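Local coordinates for protein putative polyketide synthase (Brevibacillus brevis, PDB 5HU7) that probably dehydrates beta-hydroxyacyl intermediates as the dehydratase domain of a trans-AT polyketide synthase, giving alpha,beta-unsaturated chains, at residues A[48-53]-A[86-91]. Sequence-based numbering, arbitrary orientation.
Sequences RFFPLI and DPLLVG
Arg48 and Val90 form an antiparallel hydrogen-bonded pair, joined by Val90 N to Arg48 O (2.9 Å) and by Arg48 N to Val90 O; past the non-hydrogen-bonded pair of Phe49 and Leu89, Phe50 N donates to Leu88 O. The Phe49 and Leu89 side chains lie alongside each other on one face, with Leu89 CD2 3.4 Å from Phe49 CD1. Pro87 CB meets the same ring atom from a different direction, roughly at right angles to the leucine methyl. Beyond the strand, CG of Phe50 stands anti to its backbone N (chi1 -168°), which sets one face of the ring against Leu88 CD2, in a CH-pi contact 4.0 Å from the ring centroid and displaced toward the rim. Val90 CG1 reaches Phe50 CD1 at 3.8 Å, and Tyr55, in the helix that follows, packs edge-to-face with Phe50, and its hydroxyl is hydrogen-bonded to Leu88 N. The extended Arg48 chain carries its guanidinium past Gly91 to Met39 O, where NH2 is hydrogen-bonded. This short two-stranded pairing thus ties the approach to helix 52-65 to the link between strands 76-84 and 95-105 of the hotdog-fold domain. Backbone bonds set its register, while the apolar contacts differ in burial: those of Phe50, Leu88 and Val90 are buried, while Phe49 is exposed to solvent and Leu89 partly so.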
loop_
_atom_site.group_PDB
_atom_site.type_symbol
_atom_site.label_atom_id
_atom_site.label_comp_id
_atom_site.label_asym_id
_atom_site.label_seq_id
_atom_site.Cartn_x
_atom_site.Cartn_y
_atom_site.Cartn_z
ATOM N N ARG A 48 -0.449 -6.339 27.243
ATOM C CA ARG A 48 -0.632 -7.760 27.010
ATOM C C ARG A 48 0.049 -8.226 25.731
ATOM O O ARG A 48 0.389 -7.440 24.877
ATOM C CB ARG A 48 -2.129 -8.131 26.972
ATOM C CG ARG A 48 -2.906 -7.456 25.870
ATOM C CD ARG A 48 -4.358 -7.732 26.052
ATOM N NE ARG A 48 -5.200 -7.169 25.006
ATOM C CZ ARG A 48 -5.455 -5.874 24.857
ATOM N NH1 ARG A 48 -4.900 -4.980 25.667
ATOM N NH2 ARG A 48 -6.255 -5.461 23.885
ATOM N N PHE A 49 0.186 -9.514 25.604
ATOM C CA PHE A 49 0.822 -10.168 24.465
ATOM C C PHE A 49 -0.083 -10.089 23.265
ATOM O O PHE A 49 -1.292 -10.283 23.404
ATOM C CB PHE A 49 1.096 -11.661 24.772
ATOM C CG PHE A 49 2.087 -11.914 25.883
ATOM C CD1 PHE A 49 3.345 -11.314 25.863
ATOM C CD2 PHE A 49 1.775 -12.763 26.938
ATOM C CE1 PHE A 49 4.260 -11.533 26.904
ATOM C CE2 PHE A 49 2.687 -12.974 27.975
ATOM C CZ PHE A 49 3.921 -12.343 27.957
ATOM N N PHE A 50 0.493 -9.835 22.078
ATOM C CA PHE A 50 -0.265 -9.854 20.823
ATOM C C PHE A 50 -0.842 -11.264 20.659
ATOM O O PHE A 50 -0.119 -12.218 20.913
ATOM C CB PHE A 50 0.654 -9.541 19.632
ATOM C CG PHE A 50 -0.048 -9.247 18.326
ATOM C CD1 PHE A 50 -0.746 -8.058 18.148
ATOM C CD2 PHE A 50 0.133 -10.064 17.224
ATOM C CE1 PHE A 50 -1.343 -7.754 16.936
ATOM C CE2 PHE A 50 -0.409 -9.726 15.984
ATOM C CZ PHE A 50 -1.150 -8.584 15.849
ATOM N N PRO A 51 -2.121 -11.445 20.288
ATOM C CA PRO A 51 -2.655 -12.811 20.157
ATOM C C PRO A 51 -1.870 -13.708 19.200
ATOM O O PRO A 51 -1.446 -13.251 18.149
ATOM C CB PRO A 51 -4.091 -12.593 19.683
ATOM C CG PRO A 51 -4.410 -11.224 19.982
ATOM C CD PRO A 51 -3.155 -10.429 19.999
ATOM N N LEU A 52 -1.670 -14.972 19.575
ATOM C CA LEU A 52 -0.928 -15.978 18.794
ATOM C C LEU A 52 -1.406 -16.089 17.317
ATOM O O LEU A 52 -0.619 -15.855 16.395
ATOM C CB LEU A 52 -0.965 -17.349 19.522
ATOM C CG LEU A 52 -0.252 -17.446 20.892
ATOM C CD1 LEU A 52 -0.464 -18.816 21.622
ATOM C CD2 LEU A 52 1.182 -17.074 20.803
ATOM N N ILE A 53 -2.687 -16.403 17.099
ATOM C CA ILE A 53 -3.281 -16.468 15.747
ATOM C C ILE A 53 -3.180 -15.168 14.951
ATOM O O ILE A 53 -3.186 -15.201 13.719
ATOM C CB ILE A 53 -4.752 -16.960 15.769
ATOM C CG1 ILE A 53 -5.607 -16.083 16.762
ATOM C CG2 ILE A 53 -4.776 -18.470 16.090
ATOM C CD1 ILE A 53 -7.043 -16.230 16.656
ATOM N N ASP A 86 10.087 -13.367 20.286
ATOM C CA ASP A 86 10.085 -12.152 21.104
ATOM C C ASP A 86 8.703 -11.554 21.006
ATOM O O ASP A 86 8.401 -10.935 20.001
ATOM C CB ASP A 86 11.178 -11.192 20.605
ATOM C CG ASP A 86 11.626 -10.152 21.623
ATOM O OD1 ASP A 86 10.893 -9.931 22.620
ATOM O OD2 ASP A 86 12.724 -9.588 21.444
ATOM N N PRO A 87 7.812 -11.771 22.005
ATOM C CA PRO A 87 6.424 -11.301 21.862
ATOM C C PRO A 87 6.209 -9.795 21.713
ATOM O O PRO A 87 6.821 -8.977 22.413
ATOM C CB PRO A 87 5.736 -11.817 23.138
ATOM C CG PRO A 87 6.592 -12.872 23.645
ATOM C CD PRO A 87 7.987 -12.541 23.253
ATOM N N LEU A 88 5.282 -9.449 20.822
ATOM C CA LEU A 88 4.846 -8.082 20.605
ATOM C C LEU A 88 3.847 -7.777 21.730
ATOM O O LEU A 88 2.923 -8.568 21.986
ATOM C CB LEU A 88 4.175 -7.954 19.218
ATOM C CG LEU A 88 3.417 -6.668 18.894
ATOM C CD1 LEU A 88 4.321 -5.443 18.942
ATOM C CD2 LEU A 88 2.754 -6.779 17.544
ATOM N N LEU A 89 4.067 -6.658 22.423
ATOM C CA LEU A 89 3.207 -6.216 23.499
ATOM C C LEU A 89 2.348 -5.092 22.978
ATOM O O LEU A 89 2.854 -4.185 22.356
ATOM C CB LEU A 89 4.015 -5.722 24.707
ATOM C CG LEU A 89 4.861 -6.762 25.442
ATOM C CD1 LEU A 89 5.415 -6.180 26.718
ATOM C CD2 LEU A 89 4.064 -7.973 25.784
ATOM N N VAL A 90 1.052 -5.161 23.245
ATOM C CA VAL A 90 0.091 -4.158 22.808
ATOM C C VAL A 90 -0.778 -3.726 23.991
ATOM O O VAL A 90 -0.798 -4.400 25.012
ATOM C CB VAL A 90 -0.770 -4.691 21.644
ATOM C CG1 VAL A 90 0.117 -5.150 20.483
ATOM C CG2 VAL A 90 -1.700 -5.816 22.115
ATOM N N GLY A 91 -1.471 -2.603 23.833
ATOM C CA GLY A 91 -2.390 -2.071 24.831
ATOM C C GLY A 91 -1.797 -1.118 25.840
ATOM O O GLY A 91 -2.554 -0.550 26.605
#